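Local coordinates for Di-haem cytochrome c peroxidase family protein (Burkholderia thailandensis E264, PDB 6NX0) that is a diheme enzyme that carries two covalently bound c-type hemes and probably acts as a peroxidase, coupling peroxide chemistry to electron transfer, at residues F293-P296 against D297-N300; V394-Y397 against N398-T402. All blocks are in the same frame, centred on the assembly; numbering follows the deposited sequence.

Overall arrangement
Each contact is local, within one continuous run of chain, and both touch the same heme c from different parts of the chain. Their centres are about 13 Å apart, and their nearest atoms stay about 6 Å from each other. Contact 1 is a partly buried turn that follows helix 284-293, polar and solvent-facing at its tip but buried where it meets the heme through backbone atoms. Contact 2 is largely buried, in the later turns of helix 390-399 and the residues just after. Both use backbone hydrogen bonds; contact 1 adds a bond from an asparagine side chain, whereas contact 2 adds tyrosine-iron coordination and a CH-pi contact.

Contact 1 (F293-P296 against D297-N300); sequences FRNP and DKGN. With HEC (heme c), chain C.
Asn295 meets the residues that follow it with both of its oxygens. Its side-chain OD1 accepts the backbone N-H of Asp297 at an N-to-OD1 distance of 2.9 Å, with the donor tilted 31° from the carbonyl plane. This is an Asx turn laid on a type I beta turn, and it suits asparagine to the first turn position. Chi1 of -179° sets CG anti to the backbone N and beside the carbonyl carbon, so that OD1 reaches Asp297 N. The backbone O of Asn295 takes two further donors: Lys298 N at 3.2 Å, closing the beta turn from Asn295 to Lys298, and Asn300 N at 2.9 Å. They arrive from opposite faces of the carbonyl plane.

Van der Waals contacts surround these bonds. Asn295 ND2 lies 3.7 Å from Lys298 CG, while Pro296 suits the second turn position because its ring already restricts phi. Asn300 OD1 rests 3.5 Å from Pro296 CA, and its ND2 is bonded to Thr430 O; its positive phi (57°) is one that asparagine tolerates well.

Farther out, the ring of Phe293 lies beside the heme, CE2 4.1 Å from CMB, an oblique approach; Leu450, Phe453 and Leu454 of helix 444-455 pack against it. Gly299, lacking a side chain, fits close to Phe293 (CA to CA 5.0 Å), and its O approaches heme CAB to 3.3 Å. The chemistry implies a turn fastened mainly through main-chain groups, which brings the chain from the helix to Cys301, the first cysteine covalently joined to this heme.

Contact 2 (V394-Y397 against N398-T402); sequences VAFY and NTRST. With HEC (heme c), chain C.
Phe396 and Arg400, one helical turn apart, pack ring against aliphatic chain. Arg400 CB sits over one face of the phenyl ring, 4.1 Å from its centroid, in a CH-pi contact, and CD comes to 3.4 Å from Phe396 CZ. A bend at chi3 (83°) turns the arginine's end off the ring, with ring and guanidinium planes 71° apart; NH1 and NH2 bond to Ile327 O and Asn426 O, so the buried charged group has polar partners while its methylenes serve the aromatic. Arg400 N also bonds to Phe396 O at 2.9 Å.

Asn398 N bonds to Ala395 O, three residues back as in a 3-10 helix, and the residue suits a buried place because its ND2 meets Met442 O. The four-residue bond from Thr399 N to Ala395 O is weak; a water bridges that oxygen to Thr399 OG1, which is also hydrogen-bonded to Trp407 NE1.

From the same turn Tyr397 reaches the heme: OH binds iron at 2.0 Å, and one face of the ring lies over pyrrole atom C4B. His305 completes a six-coordinate His/Tyr-ligated heme, a ligation shared with MauG, in an enzyme that itself displays an atypically stable bis-Fe(IV) state.

Contact 1 (F293-P296 against D297-N300)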
loop_
_atom_site.group_PDB
_atom_site.type_symbol
_atom_site.label_atom_id
_atom_site.label_comp_id
_atom_site.label_asym_id
_atom_site.label_seq_id
_atom_site.Cartn_x
_atom_site.Cartn_y
_atom_site.Cartn_z
ATOM N N PHE A 293 -13.256 12.898 10.064
ATOM C CA PHE A 293 -12.152 11.947 9.979
ATOM C C PHE A 293 -11.558 11.650 11.340
ATOM O O PHE A 293 -11.120 10.518 11.586
ATOM C CB PHE A 293 -11.093 12.525 9.033
ATOM C CG PHE A 293 -10.063 11.529 8.558
ATOM C CD1 PHE A 293 -8.887 11.326 9.240
ATOM C CD2 PHE A 293 -10.287 10.829 7.385
ATOM C CE1 PHE A 293 -7.961 10.400 8.780
ATOM C CE2 PHE A 293 -9.370 9.924 6.914
ATOM C CZ PHE A 293 -8.204 9.712 7.595
ATOM N N ARG A 294 -11.547 12.649 12.230
ATOM C CA ARG A 294 -10.962 12.554 13.560
ATOM C C ARG A 294 -12.007 12.389 14.653
ATOM O O ARG A 294 -11.655 12.446 15.839
ATOM C CB ARG A 294 -10.125 13.797 13.856
ATOM C CG ARG A 294 -8.926 13.939 12.980
ATOM C CD ARG A 294 -7.909 14.880 13.600
ATOM N NE ARG A 294 -8.315 16.260 13.430
ATOM C CZ ARG A 294 -7.472 17.280 13.522
ATOM N NH1 ARG A 294 -7.903 18.531 13.342
ATOM N NH2 ARG A 294 -6.196 17.034 13.792
ATOM N N ASN A 295 -13.274 12.223 14.288
ATOM C CA ASN A 295 -14.363 12.129 15.252
ATOM C C ASN A 295 -14.572 10.657 15.588
ATOM O O ASN A 295 -14.990 9.882 14.706
ATOM C CB ASN A 295 -15.625 12.751 14.677
ATOM C CG ASN A 295 -16.815 12.727 15.641
ATOM O OD1 ASN A 295 -16.895 11.913 16.559
ATOM N ND2 ASN A 295 -17.782 13.606 15.387
ATOM N N PRO A 296 -14.300 10.219 16.820
ATOM C CA PRO A 296 -14.389 8.782 17.122
ATOM C C PRO A 296 -15.797 8.234 17.064
ATOM O O PRO A 296 -15.983 7.011 17.048
ATOM C CB PRO A 296 -13.817 8.689 18.540
ATOM C CG PRO A 296 -14.054 10.054 19.125
ATOM C CD PRO A 296 -13.883 11.017 17.988
ATOM N N ASP A 297 -16.809 9.095 17.050
ATOM C CA ASP A 297 -18.192 8.666 17.018
ATOM C C ASP A 297 -18.822 8.745 15.632
ATOM O O ASP A 297 -19.950 8.283 15.454
ATOM C CB ASP A 297 -18.999 9.512 18.009
ATOM C CG ASP A 297 -18.532 9.322 19.447
ATOM O OD1 ASP A 297 -18.061 8.215 19.782
ATOM O OD2 ASP A 297 -18.606 10.291 20.231
ATOM N N LYS A 298 -18.103 9.268 14.634
ATOM C CA LYS A 298 -18.622 9.306 13.266
ATOM C C LYS A 298 -17.669 8.582 12.313
ATOM O O LYS A 298 -17.807 7.373 12.129
ATOM C CB LYS A 298 -18.894 10.751 12.845
ATOM C CG LYS A 298 -20.082 11.317 13.649
ATOM C CD LYS A 298 -20.608 12.602 13.104
ATOM C CE LYS A 298 -21.808 13.083 13.917
ATOM N NZ LYS A 298 -22.166 14.483 13.537
ATOM N N GLY A 299 -16.669 9.274 11.767
ATOM C CA GLY A 299 -15.752 8.608 10.842
ATOM C C GLY A 299 -14.796 7.651 11.542
ATOM O O GLY A 299 -14.574 6.520 11.085
ATOM N N ASN A 300 -14.170 8.111 12.627
ATOM C CA ASN A 300 -13.198 7.340 13.398
ATOM C C ASN A 300 -12.051 6.878 12.522
ATOM O O ASN A 300 -11.350 5.919 12.860
ATOM C CB ASN A 300 -13.878 6.161 14.087
ATOM C CG ASN A 300 -13.048 5.582 15.210
ATOM O OD1 ASN A 300 -12.320 6.297 15.918
ATOM N ND2 ASN A 300 -13.147 4.266 15.383
HETATM FE FE HEC C . -9.620 2.717 5.905
HETATM C CHA HEC C . -8.383 1.109 3.143
HETATM C CHB HEC C . -10.637 5.340 3.935
HETATM C CHC HEC C . -11.428 4.016 8.515
HETATM C CHD HEC C . -8.317 0.334 7.971
HETATM N NA HEC C . -9.476 3.165 3.931
HETATM C C1A HEC C . -8.878 2.367 2.974
HETATM C C2A HEC C . -9.093 3.003 1.700
HETATM C C3A HEC C . -9.620 4.211 1.933
HETATM C C4A HEC C . -9.880 4.339 3.345
HETATM C CMA HEC C . -10.106 5.224 0.900
HETATM C CAA HEC C . -8.554 2.482 0.349
HETATM C CBA HEC C . -7.154 3.005 0.076
HETATM C CGA HEC C . -6.489 2.454 -1.163
HETATM O O1A HEC C . -5.264 2.752 -1.303
HETATM O O2A HEC C . -7.031 1.530 -1.831
HETATM N NB HEC C . -10.770 4.350 6.196
HETATM C C1B HEC C . -11.017 5.348 5.249
HETATM C C2B HEC C . -11.870 6.351 5.860
HETATM C C3B HEC C . -12.157 5.969 7.103
HETATM C C4B HEC C . -11.430 4.731 7.346
HETATM C CMB HEC C . -12.300 7.662 5.152
HETATM C CAB HEC C . -13.123 6.620 8.125
HETATM C CBB HEC C . -14.558 6.676 7.553
HETATM N NC HEC C . -9.774 2.313 7.877
HETATM C C1C HEC C . -10.634 2.930 8.765
HETATM C C2C HEC C . -10.497 2.267 10.031
HETATM C C3C HEC C . -9.565 1.312 9.912
HETATM C C4C HEC C . -9.115 1.293 8.541
HETATM C CMC HEC C . -11.267 2.743 11.283
HETATM C CAC HEC C . -8.902 0.515 11.048
HETATM C CBC HEC C . -9.986 -0.344 11.732
HETATM N ND HEC C . -8.504 1.067 5.602
HETATM C C1D HEC C . -8.089 0.207 6.624
HETATM C C2D HEC C . -7.536 -0.968 6.017
HETATM C C3D HEC C . -7.634 -0.787 4.552
HETATM C C4D HEC C . -8.197 0.522 4.358
HETATM C CMD HEC C . -6.958 -2.195 6.715
HETATM C CAD HEC C . -7.211 -1.789 3.470
HETATM C CBD HEC C . -8.361 -2.753 3.251
HETATM C CGD HEC C . -8.191 -3.523 1.966
HETATM O O1D HEC C . -7.302 -3.160 1.157
HETATM O O2D HEC C . -9.069 -4.390 1.685
#

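Contact 2 (V394-Y397 against N398-T402)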
loop_
_atom_site.group_PDB
_atom_site.type_symbol
_atom_site.label_atom_id
_atom_site.label_comp_id
_atom_site.label_asym_id
_atom_site.label_seq_id
_atom_site.Cartn_x
_atom_site.Cartn_y
_atom_site.Cartn_z
ATOM N N VAL A 394 -15.363 5.075 0.806
ATOM C CA VAL A 394 -15.701 5.738 2.062
ATOM C C VAL A 394 -17.074 5.286 2.558
ATOM O O VAL A 394 -17.263 4.987 3.748
ATOM C CB VAL A 394 -15.640 7.263 1.866
ATOM C CG1 VAL A 394 -16.126 8.005 3.118
ATOM C CG2 VAL A 394 -14.237 7.713 1.484
ATOM N N ALA A 395 -18.065 5.239 1.658
ATOM C CA ALA A 395 -19.420 4.849 2.037
ATOM C C ALA A 395 -19.469 3.431 2.603
ATOM O O ALA A 395 -20.304 3.131 3.459
ATOM C CB ALA A 395 -20.347 4.967 0.825
ATOM N N PHE A 396 -18.565 2.559 2.159
ATOM C CA PHE A 396 -18.509 1.193 2.669
ATOM C C PHE A 396 -18.419 1.178 4.193
ATOM O O PHE A 396 -19.079 0.375 4.852
ATOM C CB PHE A 396 -17.304 0.477 2.039
ATOM C CG PHE A 396 -16.935 -0.826 2.697
ATOM C CD1 PHE A 396 -17.667 -1.975 2.441
ATOM C CD2 PHE A 396 -15.856 -0.893 3.585
ATOM C CE1 PHE A 396 -17.326 -3.168 3.050
ATOM C CE2 PHE A 396 -15.538 -2.101 4.192
ATOM C CZ PHE A 396 -16.262 -3.207 3.920
ATOM N N TYR A 397 -17.588 2.043 4.763
ATOM C CA TYR A 397 -17.440 2.076 6.217
ATOM C C TYR A 397 -18.746 2.404 6.902
ATOM O O TYR A 397 -19.024 1.885 7.990
ATOM C CB TYR A 397 -16.394 3.093 6.629
ATOM C CG TYR A 397 -14.996 2.677 6.289
ATOM C CD1 TYR A 397 -14.280 1.845 7.141
ATOM C CD2 TYR A 397 -14.382 3.124 5.128
ATOM C CE1 TYR A 397 -12.988 1.472 6.838
ATOM C CE2 TYR A 397 -13.086 2.760 4.821
ATOM C CZ TYR A 397 -12.403 1.928 5.675
ATOM O OH TYR A 397 -11.128 1.558 5.405
ATOM N N ASN A 398 -19.559 3.252 6.285
ATOM C CA ASN A 398 -20.751 3.725 6.969
ATOM C C ASN A 398 -21.851 2.668 7.047
ATOM O O ASN A 398 -22.593 2.630 8.039
ATOM C CB ASN A 398 -21.277 4.977 6.272
ATOM C CG ASN A 398 -22.239 5.756 7.125
ATOM O OD1 ASN A 398 -22.087 5.833 8.347
ATOM N ND2 ASN A 398 -23.246 6.357 6.476
ATOM N N THR A 399 -22.023 1.825 6.018
ATOM C CA THR A 399 -23.149 0.898 6.025
ATOM C C THR A 399 -22.757 -0.566 5.804
ATOM O O THR A 399 -23.637 -1.399 5.589
ATOM C CB THR A 399 -24.234 1.321 5.017
ATOM O OG1 THR A 399 -23.738 1.370 3.672
ATOM C CG2 THR A 399 -24.814 2.684 5.397
ATOM N N ARG A 400 -21.463 -0.914 5.865
ATOM C CA ARG A 400 -21.071 -2.323 5.867
ATOM C C ARG A 400 -21.866 -3.117 6.897
ATOM O O ARG A 400 -22.381 -4.204 6.607
ATOM C CB ARG A 400 -19.566 -2.452 6.172
ATOM C CG ARG A 400 -19.043 -3.900 6.073
ATOM C CD ARG A 400 -17.732 -4.141 6.843
ATOM N NE ARG A 400 -17.991 -4.392 8.243
ATOM C CZ ARG A 400 -17.057 -4.589 9.157
ATOM N NH1 ARG A 400 -15.772 -4.582 8.845
ATOM N NH2 ARG A 400 -17.420 -4.802 10.404
ATOM N N SER A 401 -21.962 -2.577 8.114
ATOM C CA SER A 401 -22.562 -3.300 9.230
ATOM C C SER A 401 -24.079 -3.168 9.267
ATOM O O SER A 401 -24.763 -4.118 9.674
ATOM C CB SER A 401 -21.965 -2.804 10.550
ATOM O OG SER A 401 -22.267 -1.438 10.805
ATOM N N THR A 402 -24.614 -2.018 8.848
ATOM C CA THR A 402 -26.057 -1.795 8.899
ATOM C C THR A 402 -26.780 -2.348 7.676
ATOM O O THR A 402 -27.977 -2.648 7.762
ATOM C CB THR A 402 -26.365 -0.295 9.034
ATOM O OG1 THR A 402 -25.847 0.404 7.895
ATOM C CG2 THR A 402 -25.764 0.277 10.296
HETATM FE FE HEC C . -9.620 2.717 5.905
HETATM C CHA HEC C . -8.383 1.109 3.143
HETATM C CHB HEC C . -10.637 5.340 3.935
HETATM C CHC HEC C . -11.428 4.016 8.515
HETATM C CHD HEC C . -8.317 0.334 7.971
HETATM N NA HEC C . -9.476 3.165 3.931
HETATM C C1A HEC C . -8.878 2.367 2.974
HETATM C C2A HEC C . -9.093 3.003 1.700
HETATM C C3A HEC C . -9.620 4.211 1.933
HETATM C C4A HEC C . -9.880 4.339 3.345
HETATM C CMA HEC C . -10.106 5.224 0.900
HETATM C CAA HEC C . -8.554 2.482 0.349
HETATM C CBA HEC C . -7.154 3.005 0.076
HETATM C CGA HEC C . -6.489 2.454 -1.163
HETATM O O1A HEC C . -5.264 2.752 -1.303
HETATM O O2A HEC C . -7.031 1.530 -1.831
HETATM N NB HEC C . -10.770 4.350 6.196
HETATM C C1B HEC C . -11.017 5.348 5.249
HETATM C C2B HEC C . -11.870 6.351 5.860
HETATM C C3B HEC C . -12.157 5.969 7.103
HETATM C C4B HEC C . -11.430 4.731 7.346
HETATM C CMB HEC C . -12.300 7.662 5.152
HETATM C CAB HEC C . -13.123 6.620 8.125
HETATM C CBB HEC C . -14.558 6.676 7.553
HETATM N NC HEC C . -9.774 2.313 7.877
HETATM C C1C HEC C . -10.634 2.930 8.765
HETATM C C2C HEC C . -10.497 2.267 10.031
HETATM C C3C HEC C . -9.565 1.312 9.912
HETATM C C4C HEC C . -9.115 1.293 8.541
HETATM C CMC HEC C . -11.267 2.743 11.283
HETATM C CAC HEC C . -8.902 0.515 11.048
HETATM C CBC HEC C . -9.986 -0.344 11.732
HETATM N ND HEC C . -8.504 1.067 5.602
HETATM C C1D HEC C . -8.089 0.207 6.624
HETATM C C2D HEC C . -7.536 -0.968 6.017
HETATM C C3D HEC C . -7.634 -0.787 4.552
HETATM C C4D HEC C . -8.197 0.522 4.358
HETATM C CMD HEC C . -6.958 -2.195 6.715
HETATM C CAD HEC C . -7.211 -1.789 3.470
HETATM C CBD HEC C . -8.361 -2.753 3.251
HETATM C CGD HEC C . -8.191 -3.523 1.966
HETATM O O1D HEC C . -7.302 -3.160 1.157
HETATM O O2D HEC C . -9.069 -4.390 1.685
HETATM O O HOH W 1 -22.902 3.706 2.800
HETATM O O HOH W 2 -20.777 -0.079 8.902
#